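Pyruvate kinase (Toxoplasma gondii, PDB 3GG8) probably catalyses the transfer of the phosphoryl group of phosphoenolpyruvate to ADP, giving pyruvate and ATP in the last step of glycolysis. Local coordinates at residues C[221-225]-C[248-252]; C[236-240]-C[267-273]; C[309-315]-C[340-345]. All coordinates share one frame; numbering follows the deposited sequence.

Overall arrangement
All three contacts belong to the (beta/alpha)8 (TIM) barrel domain; contacts 1 and 3 pair its strands, contact 2 pairs helices on its outside. From the N terminus, 221-225 leads into strand 224-227, and contact 1 closes its loop when the chain, having passed through helix 233-243, returns as 248-252. Contact 2 starts inside that loop, at 236-240, and closes beyond it at 267-273, so contacts 1 and 2 cross; they touch where D273 OD2 meets I252 N. Contact 3 follows in series: strand 309-312, helix 327-339 and strand 343-346 make another beta-alpha-beta unit, whose strands are the seventh and eighth of the barrel. Its centre is about 19 Å from those of both other contacts.

Contact 1 of 3, residues C[221-225]-C[248-252]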
ATOM      1  N   GLY C 221      39.667  -1.385  29.500  1.00 34.33           N
ATOM      2  CA  GLY C 221      38.277  -1.756  29.331  1.00 34.53           C
ATOM      3  C   GLY C 221      37.444  -0.810  28.477  1.00 34.80           C
ATOM      4  O   GLY C 221      36.237  -0.665  28.704  1.00 34.78           O
ATOM      5  N   CYS C 222      38.059  -0.164  27.494  1.00 34.69           N
ATOM      6  CA  CYS C 222      37.263   0.635  26.559  1.00 34.79           C
ATOM      7  C   CYS C 222      36.460  -0.327  25.672  1.00 34.67           C
ATOM      8  O   CYS C 222      36.969  -1.380  25.277  1.00 33.78           O
ATOM      9  CB  CYS C 222      38.152   1.540  25.721  1.00 35.29           C
ATOM     10  SG  CYS C 222      39.033   2.758  26.703  1.00 35.91           S
ATOM     11  N   ASN C 223      35.200   0.016  25.413  1.00 34.14           N
ATOM     12  CA  ASN C 223      34.321  -0.850  24.627  1.00 34.63           C
ATOM     13  C   ASN C 223      34.255  -0.426  23.170  1.00 34.36           C
ATOM     14  O   ASN C 223      33.938  -1.235  22.302  1.00 34.51           O
ATOM     15  CB  ASN C 223      32.907  -0.911  25.226  1.00 34.23           C
ATOM     16  CG  ASN C 223      32.925  -1.070  26.731  1.00 36.14           C
ATOM     17  OD1 ASN C 223      32.680  -0.111  27.469  1.00 35.52           O
ATOM     18  ND2 ASN C 223      33.240  -2.279  27.198  1.00 34.65           N
ATOM     19  N   PHE C 224      34.543   0.848  22.915  1.00 34.48           N
ATOM     20  CA  PHE C 224      34.549   1.383  21.572  1.00 33.95           C
ATOM     21  C   PHE C 224      35.809   2.196  21.323  1.00 33.69           C
ATOM     22  O   PHE C 224      36.340   2.833  22.238  1.00 34.44           O
ATOM     23  CB  PHE C 224      33.357   2.328  21.347  1.00 33.63           C
ATOM     24  CG  PHE C 224      32.003   1.675  21.418  1.00 33.89           C
ATOM     25  CD1 PHE C 224      31.389   1.176  20.255  1.00 33.83           C
ATOM     26  CD2 PHE C 224      31.298   1.624  22.623  1.00 34.74           C
ATOM     27  CE1 PHE C 224      30.110   0.598  20.294  1.00 32.22           C
ATOM     28  CE2 PHE C 224      30.018   1.042  22.679  1.00 34.15           C
ATOM     29  CZ  PHE C 224      29.423   0.534  21.505  1.00 33.07           C
ATOM     30  N   ILE C 225      36.263   2.189  20.070  1.00 33.07           N
ATOM     31  CA  ILE C 225      37.191   3.196  19.572  1.00 32.49           C
ATOM     32  C   ILE C 225      36.437   4.082  18.572  1.00 31.97           C
ATOM     33  O   ILE C 225      35.838   3.591  17.618  1.00 31.98           O
ATOM     34  CB  ILE C 225      38.435   2.583  18.872  1.00 32.12           C
ATOM     35  CG1 ILE C 225      39.111   1.484  19.718  1.00 32.51           C
ATOM     36  CG2 ILE C 225      39.427   3.673  18.451  1.00 32.09           C
ATOM     37  CD1 ILE C 225      39.813   1.929  21.008  1.00 32.27           C
ATOM     38  N   ARG C 248      39.190  -8.252  20.634  1.00 38.33           N
ATOM     39  CA  ARG C 248      38.020  -8.744  19.875  1.00 39.13           C
ATOM     40  C   ARG C 248      36.684  -8.164  20.349  1.00 37.95           C
ATOM     41  O   ARG C 248      35.721  -8.095  19.574  1.00 38.50           O
ATOM     42  CB  ARG C 248      37.974 -10.290  19.842  1.00 39.21           C
ATOM     43  CG  ARG C 248      37.483 -10.963  21.137  1.00 40.86           C
ATOM     44  CD  ARG C 248      37.642 -12.476  21.075  1.00 41.89           C
ATOM     45  NE  ARG C 248      37.548 -13.097  22.400  1.00 48.79           N
ATOM     46  CZ  ARG C 248      38.547 -13.147  23.288  1.00 51.64           C
ATOM     47  NH1 ARG C 248      38.359 -13.737  24.465  1.00 52.32           N
ATOM     48  NH2 ARG C 248      39.734 -12.607  23.008  1.00 53.12           N
ATOM     49  N   HIS C 249      36.656  -7.730  21.607  1.00 36.88           N
ATOM     50  CA  HIS C 249      35.421  -7.230  22.223  0.50 36.02           C
ATOM     51  C   HIS C 249      35.268  -5.711  22.083  1.00 35.71           C
ATOM     52  O   HIS C 249      34.437  -5.095  22.758  1.00 35.57           O
ATOM     53  CB  HIS C 249      35.338  -7.620  23.704  0.50 35.95           C
ATOM     54  CG  HIS C 249      35.428  -9.092  23.961  0.50 35.63           C
ATOM     55  ND1 HIS C 249      34.395  -9.962  23.689  0.50 35.21           N
ATOM     56  CD2 HIS C 249      36.423  -9.844  24.491  0.50 35.82           C
ATOM     57  CE1 HIS C 249      34.755 -11.189  24.022  0.50 35.34           C
ATOM     58  NE2 HIS C 249      35.981 -11.144  24.514  0.50 35.13           N
ATOM     59  N   ILE C 250      36.046  -5.112  21.190  1.00 35.16           N
ATOM     60  CA  ILE C 250      35.999  -3.669  20.977  1.00 34.36           C
ATOM     61  C   ILE C 250      35.401  -3.349  19.608  1.00 34.64           C
ATOM     62  O   ILE C 250      35.733  -3.981  18.595  1.00 34.77           O
ATOM     63  CB  ILE C 250      37.388  -3.000  21.190  1.00 34.34           C
ATOM     64  CG1 ILE C 250      37.881  -3.250  22.618  1.00 32.84           C
ATOM     65  CG2 ILE C 250      37.336  -1.497  20.924  1.00 33.18           C
ATOM     66  CD1 ILE C 250      39.281  -2.780  22.851  1.00 35.05           C
ATOM     67  N   ARG C 251      34.483  -2.390  19.606  1.00 33.58           N
ATOM     68  CA  ARG C 251      33.773  -2.004  18.400  1.00 33.42           C
ATOM     69  C   ARG C 251      34.334  -0.685  17.837  1.00 33.06           C
ATOM     70  O   ARG C 251      34.738   0.197  18.596  1.00 32.37           O
ATOM     71  CB  ARG C 251      32.273  -1.905  18.697  1.00 33.20           C
ATOM     72  CG  ARG C 251      31.613  -3.257  19.073  1.00 34.18           C
ATOM     73  CD  ARG C 251      31.821  -4.341  18.008  1.00 35.16           C
ATOM     74  NE  ARG C 251      31.470  -5.690  18.476  1.00 36.98           N
ATOM     75  CZ  ARG C 251      32.357  -6.577  18.931  1.00 38.77           C
ATOM     76  NH1 ARG C 251      33.643  -6.258  18.966  1.00 38.87           N
ATOM     77  NH2 ARG C 251      31.966  -7.779  19.347  1.00 39.21           N
ATOM     78  N   ILE C 252      34.379  -0.587  16.507  1.00 32.38           N
ATOM     79  CA  ILE C 252      35.004   0.530  15.800  1.00 31.44           C
ATOM     80  C   ILE C 252      33.966   1.514  15.271  1.00 31.77           C
ATOM     81  O   ILE C 252      33.046   1.120  14.552  1.00 31.36           O
ATOM     82  CB  ILE C 252      35.915   0.018  14.641  1.00 31.29           C
ATOM     83  CG1 ILE C 252      36.948  -0.976  15.182  1.00 29.79           C
ATOM     84  CG2 ILE C 252      36.664   1.183  13.942  1.00 29.77           C
ATOM     85  CD1 ILE C 252      37.732  -1.678  14.098  1.00 26.81           C
TER
HETATM   86  O   HOH W   1      33.987  -4.257  25.370  1.00 44.89           O
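R251 lies against the ring of F224 at the start of two neighbouring parallel strands. Its CB is the part that touches, 3.6 Å from F224 CD1 and nearly as close to CE1, in an oblique approach to the ring. CG stands beside the backbone N (chi1 -65°), and a further bend at chi2 turns the rest of the chain away from F224, back over its own segment. CD and NE carry the guanidinium there, its plane 79° from that of the phenyl ring. At the tip NH1 donates to R248 O at 2.8 Å, with the acceptor close to the guanidinium plane, and adds a weak bond to I250 O. The backbones are in parallel register, F224 beside R251 and I225 beside I252: R251 N gives a nearly straight bond to N223 O (3.0 Å), and I225 N donates to R251 O (2.9 Å), somewhat more bent. These are the first rungs between strands 224-227 and 251-256, the fourth and fifth of the barrel, joined as a beta-alpha-beta unit through helix 233-243. On the helix-facing side, I250 CG2 packs on I225 CG1 at 3.7 Å, while I250 CG1 lies 3.4 Å from C222 O and the residue also touches L243. Ahead of the strands a water accepts from N223 ND2 and donates to H249 O, bridging the two loops; N223 OD1 is taken by I98 N of strand 97-101. H447 meets the F224 ring edge-to-face.

Contact 2 of 3, residues C[236-240]-C[267-273]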
ATOM      1  N   VAL C 236      39.627   1.512   8.669  1.00 34.57           N
ATOM      2  CA  VAL C 236      38.845   0.657   9.571  1.00 33.66           C
ATOM      3  C   VAL C 236      39.430  -0.758   9.670  1.00 33.86           C
ATOM      4  O   VAL C 236      39.543  -1.298  10.766  1.00 32.91           O
ATOM      5  CB  VAL C 236      37.365   0.557   9.154  1.00 33.70           C
ATOM      6  CG1 VAL C 236      36.583  -0.204  10.211  1.00 32.21           C
ATOM      7  CG2 VAL C 236      36.737   1.972   8.888  1.00 32.20           C
ATOM      8  N   ARG C 237      39.767  -1.348   8.518  1.00 33.84           N
ATOM      9  CA  ARG C 237      40.427  -2.662   8.457  1.00 34.03           C
ATOM     10  C   ARG C 237      41.741  -2.655   9.238  1.00 34.03           C
ATOM     11  O   ARG C 237      42.118  -3.653   9.873  1.00 34.35           O
ATOM     12  CB  ARG C 237      40.670  -3.099   6.994  1.00 33.84           C
ATOM     13  CG  ARG C 237      39.387  -3.438   6.233  1.00 34.07           C
ATOM     14  CD  ARG C 237      39.624  -4.064   4.865  1.00 34.18           C
ATOM     15  NE  ARG C 237      39.780  -3.062   3.811  1.00 37.30           N
ATOM     16  CZ  ARG C 237      38.777  -2.459   3.162  1.00 36.99           C
ATOM     17  NH1 ARG C 237      37.510  -2.736   3.437  1.00 36.45           N
ATOM     18  NH2 ARG C 237      39.045  -1.565   2.230  1.00 37.24           N
ATOM     19  N   TYR C 238      42.429  -1.521   9.183  1.00 33.96           N
ATOM     20  CA  TYR C 238      43.696  -1.346   9.874  1.00 34.20           C
ATOM     21  C   TYR C 238      43.530  -1.397  11.387  1.00 33.54           C
ATOM     22  O   TYR C 238      44.275  -2.111  12.064  1.00 32.77           O
ATOM     23  CB  TYR C 238      44.394  -0.047   9.430  1.00 35.02           C
ATOM     24  CG  TYR C 238      45.679   0.182  10.174  1.00 36.96           C
ATOM     25  CD1 TYR C 238      46.745  -0.709  10.049  1.00 39.27           C
ATOM     26  CD2 TYR C 238      45.819   1.262  11.032  1.00 37.46           C
ATOM     27  CE1 TYR C 238      47.929  -0.515  10.760  1.00 40.15           C
ATOM     28  CE2 TYR C 238      46.988   1.466  11.741  1.00 38.85           C
ATOM     29  CZ  TYR C 238      48.034   0.580  11.610  1.00 38.67           C
ATOM     30  OH  TYR C 238      49.194   0.790  12.323  1.00 39.14           O
ATOM     31  N   ILE C 239      42.542  -0.659  11.914  1.00 32.84           N
ATOM     32  CA  ILE C 239      42.238  -0.718  13.343  1.00 32.47           C
ATOM     33  C   ILE C 239      41.811  -2.130  13.802  1.00 32.45           C
ATOM     34  O   ILE C 239      42.256  -2.598  14.858  1.00 31.95           O
ATOM     35  CB  ILE C 239      41.190   0.314  13.773  1.00 32.42           C
ATOM     36  CG1 ILE C 239      41.653   1.724  13.405  1.00 32.26           C
ATOM     37  CG2 ILE C 239      40.940   0.200  15.287  1.00 32.22           C
ATOM     38  CD1 ILE C 239      40.545   2.688  13.135  1.00 30.41           C
ATOM     39  N   ARG C 240      40.967  -2.797  13.007  1.00 32.35           N
ATOM     40  CA  ARG C 240      40.513  -4.143  13.342  0.50 32.46           C
ATOM     41  C   ARG C 240      41.663  -5.147  13.456  1.00 32.48           C
ATOM     42  O   ARG C 240      41.672  -5.983  14.365  1.00 32.65           O
ATOM     43  CB  ARG C 240      39.467  -4.634  12.346  0.50 32.51           C
ATOM     44  CG  ARG C 240      38.874  -5.979  12.712  0.50 32.55           C
ATOM     45  CD  ARG C 240      37.562  -6.215  12.013  0.50 33.38           C
ATOM     46  NE  ARG C 240      36.485  -5.381  12.545  0.50 33.24           N
ATOM     47  CZ  ARG C 240      35.851  -4.446  11.850  0.50 33.59           C
ATOM     48  NH1 ARG C 240      34.874  -3.751  12.420  0.50 32.25           N
ATOM     49  NH2 ARG C 240      36.189  -4.214  10.580  0.50 34.40           N
ATOM     50  N   GLU C 267      31.598   1.969   1.975  1.00 35.76           N
ATOM     51  CA  GLU C 267      32.624   0.988   2.304  1.00 36.48           C
ATOM     52  C   GLU C 267      33.101   1.163   3.761  1.00 35.70           C
ATOM     53  O   GLU C 267      33.355   0.171   4.460  1.00 36.36           O
ATOM     54  CB  GLU C 267      33.781   1.079   1.302  1.00 36.34           C
ATOM     55  CG  GLU C 267      34.760  -0.127   1.286  1.00 38.94           C
ATOM     56  CD  GLU C 267      36.080   0.170   0.529  1.00 38.51           C
ATOM     57  OE1 GLU C 267      36.194   1.262  -0.086  1.00 41.49           O
ATOM     58  OE2 GLU C 267      37.006  -0.676   0.569  1.00 39.25           O
ATOM     59  N   ILE C 268      33.199   2.409   4.223  1.00 34.80           N
ATOM     60  CA  ILE C 268      33.492   2.686   5.639  1.00 34.24           C
ATOM     61  C   ILE C 268      32.405   2.080   6.552  1.00 34.20           C
ATOM     62  O   ILE C 268      32.708   1.336   7.477  1.00 33.96           O
ATOM     63  CB  ILE C 268      33.650   4.200   5.904  1.00 33.98           C
ATOM     64  CG1 ILE C 268      34.910   4.743   5.226  1.00 32.92           C
ATOM     65  CG2 ILE C 268      33.658   4.506   7.408  1.00 33.92           C
ATOM     66  CD1 ILE C 268      34.914   6.274   5.078  1.00 32.87           C
ATOM     67  N   LEU C 269      31.143   2.376   6.265  1.00 33.94           N
ATOM     68  CA  LEU C 269      30.045   1.835   7.045  1.00 34.48           C
ATOM     69  C   LEU C 269      30.051   0.305   7.077  1.00 35.33           C
ATOM     70  O   LEU C 269      29.818  -0.287   8.129  1.00 35.89           O
ATOM     71  CB  LEU C 269      28.709   2.339   6.510  1.00 33.81           C
ATOM     72  CG  LEU C 269      27.414   1.830   7.144  1.00 33.62           C
ATOM     73  CD1 LEU C 269      27.377   1.974   8.658  1.00 32.50           C
ATOM     74  CD2 LEU C 269      26.218   2.559   6.492  1.00 34.04           C
ATOM     75  N   ALA C 270      30.298  -0.324   5.926  1.00 35.54           N
ATOM     76  CA  ALA C 270      30.307  -1.786   5.833  1.00 35.37           C
ATOM     77  C   ALA C 270      31.377  -2.396   6.718  1.00 35.35           C
ATOM     78  O   ALA C 270      31.163  -3.459   7.287  1.00 35.84           O
ATOM     79  CB  ALA C 270      30.490  -2.255   4.376  1.00 34.99           C
ATOM     80  N   GLU C 271      32.526  -1.733   6.836  1.00 35.31           N
ATOM     81  CA  GLU C 271      33.618  -2.264   7.663  1.00 35.33           C
ATOM     82  C   GLU C 271      33.464  -1.965   9.149  1.00 35.24           C
ATOM     83  O   GLU C 271      34.099  -2.603   9.990  1.00 35.54           O
ATOM     84  CB  GLU C 271      34.973  -1.731   7.182  1.00 35.40           C
ATOM     85  CG  GLU C 271      35.507  -2.386   5.920  1.00 36.24           C
ATOM     86  CD  GLU C 271      35.772  -3.874   6.074  1.00 38.15           C
ATOM     87  OE1 GLU C 271      35.661  -4.393   7.202  1.00 39.17           O
ATOM     88  OE2 GLU C 271      36.091  -4.537   5.054  1.00 40.49           O
ATOM     89  N   ALA C 272      32.626  -0.990   9.466  1.00 35.35           N
ATOM     90  CA  ALA C 272      32.540  -0.438  10.810  1.00 35.43           C
ATOM     91  C   ALA C 272      31.436  -1.078  11.630  1.00 35.43           C
ATOM     92  O   ALA C 272      30.562  -1.771  11.090  1.00 35.51           O
ATOM     93  CB  ALA C 272      32.298   1.045  10.729  1.00 35.31           C
ATOM     94  N   ASP C 273      31.475  -0.818  12.937  1.00 34.52           N
ATOM     95  CA  ASP C 273      30.435  -1.261  13.844  1.00 34.04           C
ATOM     96  C   ASP C 273      29.381  -0.157  14.064  1.00 33.92           C
ATOM     97  O   ASP C 273      28.336  -0.382  14.670  1.00 33.87           O
ATOM     98  CB  ASP C 273      31.071  -1.752  15.145  1.00 33.75           C
ATOM     99  CG  ASP C 273      32.038  -2.910  14.908  1.00 34.40           C
ATOM    100  OD1 ASP C 273      31.596  -3.948  14.357  1.00 34.01           O
ATOM    101  OD2 ASP C 273      33.242  -2.786  15.243  1.00 33.93           O
TER
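E267 and R237 form a salt bridge between two nearly parallel helices. R237 NH2 reaches E267 OE2 at 2.8 Å, arriving from above the carboxylate plane although the oxygen lies near the guanidinium plane; the same nitrogen also pairs with D234 of its own helix. One residue on, I268 supplies a light apolar touch, its CG2 4.3 Å from V236 CG2. A turn later E271 stands between both arginines. Its chain bends at chi2 (-62°), and OE2 takes R237 NH1 at 2.8 Å on the anti side, with the guanidinium and carboxylate planes 75° apart. In the conformer of R240 described here, one of two, OE1 makes a longer salt bridge to R240 NH2, and R240 grips E271 O end-on, NH1 at 2.8 Å and NH2 at 2.7 Å. This fork would tend to fix the turn of the guanidinium and place its positive charge at the helix C-terminal end. V236 CG1 rests 3.8 Å from E271 CB. A272 leaves the helix, and its CB just reaches V236 CG1. D273 OD2 meets R240 NH1 weakly, at 3.4 Å; its stronger partner is I252 N. On the outside of the barrel, segments 236-240 and 267-271 of helices 233-243 and 265-271 approach to 10.5 Å between axes, 20° from parallel, with V236, R240, A272 and D273 touching strand 251-256.

Contact 3 of 3, residues C[309-315]-C[340-345]; sequences VITATQM and GTDCVM
C343 O is gripped by two donors from opposite faces of its carbonyl plane: T311 N at 3.0 Å, almost straight (176°), and T341 OG1 of its own segment at 2.8 Å. T341 OG1 in turn accepts from T311 OG1 at 2.8 Å, so the two threonine hydroxyls form a short hydrogen-bonded chain ending on C343 O. The T341 hydroxyl is put there by its chi1 of -162°, opposite the backbone N. At the start of the strands V309 O receives C343 N and, weakly, D342 N, while V309 N donates to D342 OD2 on its anti side, 32° out of the carboxylate plane. D342 OD1 is bonded by R452 N. I310 beside C343 and T311 beside V344 set the parallel register of strands 309-312 and 343-346, seventh and eighth of the barrel; helix 327-339 makes the beta-alpha-beta crossover and ends at G340 in a Schellman motif. Strand 343-346 then meets strand 39-43, closing the barrel. On the face with I310 and C343, I310 CG1 packs on C343 CB at 3.8 Å, and its CG2 lies against M345 CB. M345 extends straight to SD before chi3 turns CE onto A312 CB, a tight 3.5 Å. M315, bent at chi2 and chi3, brings CE to V344 CB at 3.5 Å, crossing it at about a right angle. A water accepts from T313 N and donates to M345 O. Beyond it, Q314 OE1 receives a hydrogen bond from R327 NE of a neighbouring subunit.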
ATOM      1  N   VAL C 309      24.363   5.021  14.975  1.00 33.88           N
ATOM      2  CA  VAL C 309      24.934   6.283  14.491  1.00 33.38           C
ATOM      3  C   VAL C 309      24.926   7.305  15.635  1.00 33.09           C
ATOM      4  O   VAL C 309      23.921   7.429  16.358  1.00 33.48           O
ATOM      5  CB  VAL C 309      24.211   6.813  13.187  1.00 33.77           C
ATOM      6  CG1 VAL C 309      22.739   7.086  13.412  1.00 32.26           C
ATOM      7  CG2 VAL C 309      24.932   8.048  12.580  1.00 32.96           C
ATOM      8  N   ILE C 310      26.057   7.983  15.830  1.00 32.01           N
ATOM      9  CA  ILE C 310      26.156   9.092  16.796  1.00 31.47           C
ATOM     10  C   ILE C 310      26.230  10.455  16.083  1.00 31.73           C
ATOM     11  O   ILE C 310      27.021  10.644  15.179  1.00 31.02           O
ATOM     12  CB  ILE C 310      27.390   8.948  17.719  1.00 31.58           C
ATOM     13  CG1 ILE C 310      27.494   7.513  18.269  1.00 30.44           C
ATOM     14  CG2 ILE C 310      27.401  10.020  18.844  1.00 29.33           C
ATOM     15  CD1 ILE C 310      28.863   7.217  18.848  1.00 33.84           C
ATOM     16  N   THR C 311      25.385  11.380  16.510  1.00 32.14           N
ATOM     17  CA  THR C 311      25.414  12.756  16.047  1.00 33.35           C
ATOM     18  C   THR C 311      26.205  13.624  17.045  1.00 33.73           C
ATOM     19  O   THR C 311      25.833  13.760  18.220  1.00 33.36           O
ATOM     20  CB  THR C 311      23.970  13.283  15.844  1.00 33.31           C
ATOM     21  OG1 THR C 311      23.281  12.394  14.954  1.00 34.04           O
ATOM     22  CG2 THR C 311      23.968  14.678  15.245  1.00 32.23           C
ATOM     23  N   ALA C 312      27.290  14.211  16.552  1.00 34.05           N
ATOM     24  CA  ALA C 312      28.259  14.865  17.402  1.00 34.84           C
ATOM     25  C   ALA C 312      28.552  16.296  16.950  1.00 35.60           C
ATOM     26  O   ALA C 312      28.328  16.654  15.785  1.00 36.15           O
ATOM     27  CB  ALA C 312      29.549  14.036  17.461  1.00 34.38           C
ATOM     28  N   THR C 313      29.042  17.095  17.903  1.00 35.74           N
ATOM     29  CA  THR C 313      29.533  18.460  17.710  1.00 35.33           C
ATOM     30  C   THR C 313      28.407  19.440  17.481  1.00 36.00           C
ATOM     31  O   THR C 313      27.346  19.090  16.950  1.00 36.19           O
ATOM     32  CB  THR C 313      30.582  18.616  16.573  1.00 35.17           C
ATOM     33  OG1 THR C 313      29.909  18.729  15.317  1.00 35.29           O
ATOM     34  CG2 THR C 313      31.568  17.454  16.537  1.00 34.97           C
ATOM     35  N   GLN C 314      28.658  20.674  17.905  1.00 35.49           N
ATOM     36  CA  GLN C 314      27.724  21.761  17.758  1.00 35.73           C
ATOM     37  C   GLN C 314      26.291  21.362  18.122  1.00 35.29           C
ATOM     38  O   GLN C 314      25.356  21.638  17.361  1.00 34.44           O
ATOM     39  CB  GLN C 314      27.793  22.308  16.335  1.00 35.78           C
ATOM     40  CG  GLN C 314      29.209  22.567  15.854  1.00 37.31           C
ATOM     41  CD  GLN C 314      29.217  23.265  14.522  1.00 38.44           C
ATOM     42  OE1 GLN C 314      28.395  22.978  13.644  1.00 39.31           O
ATOM     43  NE2 GLN C 314      30.136  24.195  14.364  1.00 38.90           N
ATOM     44  N   MET C 315      26.143  20.722  19.282  1.00 34.96           N
ATOM     45  CA  MET C 315      24.852  20.233  19.765  1.00 35.49           C
ATOM     46  C   MET C 315      24.151  21.222  20.693  1.00 35.44           C
ATOM     47  O   MET C 315      23.174  21.869  20.305  1.00 35.14           O
ATOM     48  CB  MET C 315      25.020  18.862  20.436  1.00 35.92           C
ATOM     49  CG  MET C 315      25.459  17.769  19.444  1.00 37.16           C
ATOM     50  SD  MET C 315      24.142  17.303  18.278  1.00 41.97           S
ATOM     51  CE  MET C 315      23.344  16.053  19.267  1.00 37.12           C
ATOM     52  N   GLY C 340      16.771  10.031  12.780  1.00 36.86           N
ATOM     53  CA  GLY C 340      16.853   8.619  13.147  1.00 35.97           C
ATOM     54  C   GLY C 340      18.076   8.229  13.951  1.00 35.56           C
ATOM     55  O   GLY C 340      18.431   7.056  14.008  1.00 36.09           O
ATOM     56  N   THR C 341      18.711   9.195  14.599  1.00 35.15           N
ATOM     57  CA  THR C 341      19.986   8.942  15.275  1.00 35.07           C
ATOM     58  C   THR C 341      19.851   7.996  16.473  1.00 35.05           C
ATOM     59  O   THR C 341      18.855   8.043  17.187  1.00 34.59           O
ATOM     60  CB  THR C 341      20.692  10.272  15.711  1.00 35.03           C
ATOM     61  OG1 THR C 341      22.084  10.014  15.960  1.00 34.78           O
ATOM     62  CG2 THR C 341      20.037  10.862  16.965  1.00 33.84           C
ATOM     63  N   ASP C 342      20.859   7.149  16.680  1.00 35.07           N
ATOM     64  CA  ASP C 342      20.876   6.249  17.817  1.00 35.42           C
ATOM     65  C   ASP C 342      21.324   6.988  19.047  1.00 35.88           C
ATOM     66  O   ASP C 342      20.742   6.798  20.125  1.00 36.42           O
ATOM     67  CB  ASP C 342      21.791   5.044  17.571  1.00 35.54           C
ATOM     68  CG  ASP C 342      21.182   4.045  16.598  1.00 37.51           C
ATOM     69  OD1 ASP C 342      20.401   3.172  17.041  1.00 39.67           O
ATOM     70  OD2 ASP C 342      21.474   4.143  15.386  1.00 38.51           O
ATOM     71  N   CYS C 343      22.372   7.815  18.877  1.00 35.56           N
ATOM     72  CA  CYS C 343      22.981   8.605  19.949  1.00 34.56           C
ATOM     73  C   CYS C 343      23.098  10.084  19.611  1.00 34.39           C
ATOM     74  O   CYS C 343      23.259  10.480  18.452  1.00 33.21           O
ATOM     75  CB  CYS C 343      24.382   8.098  20.296  1.00 35.22           C
ATOM     76  SG  CYS C 343      24.515   6.333  20.663  1.00 35.68           S
ATOM     77  N   VAL C 344      23.010  10.894  20.661  1.00 34.38           N
ATOM     78  CA  VAL C 344      23.352  12.309  20.611  1.00 34.17           C
ATOM     79  C   VAL C 344      24.529  12.520  21.575  1.00 33.84           C
ATOM     80  O   VAL C 344      24.601  11.878  22.628  1.00 33.96           O
ATOM     81  CB  VAL C 344      22.131  13.203  20.950  1.00 34.40           C
ATOM     82  CG1 VAL C 344      21.180  13.280  19.757  1.00 33.50           C
ATOM     83  CG2 VAL C 344      21.396  12.678  22.193  1.00 36.16           C
ATOM     84  N   MET C 345      25.470  13.384  21.200  1.00 33.33           N
ATOM     85  CA  MET C 345      26.712  13.498  21.949  1.00 33.45           C
ATOM     86  C   MET C 345      26.972  14.901  22.454  1.00 33.35           C
ATOM     87  O   MET C 345      26.783  15.881  21.715  1.00 33.49           O
ATOM     88  CB  MET C 345      27.898  13.025  21.116  1.00 33.08           C
ATOM     89  CG  MET C 345      29.205  12.973  21.888  1.00 33.02           C
ATOM     90  SD  MET C 345      30.525  12.398  20.822  1.00 34.08           S
ATOM     91  CE  MET C 345      31.368  13.914  20.430  1.00 31.33           C
TER
HETATM   92  O   HOH W   2      28.977  17.315  20.700  1.00 28.23           O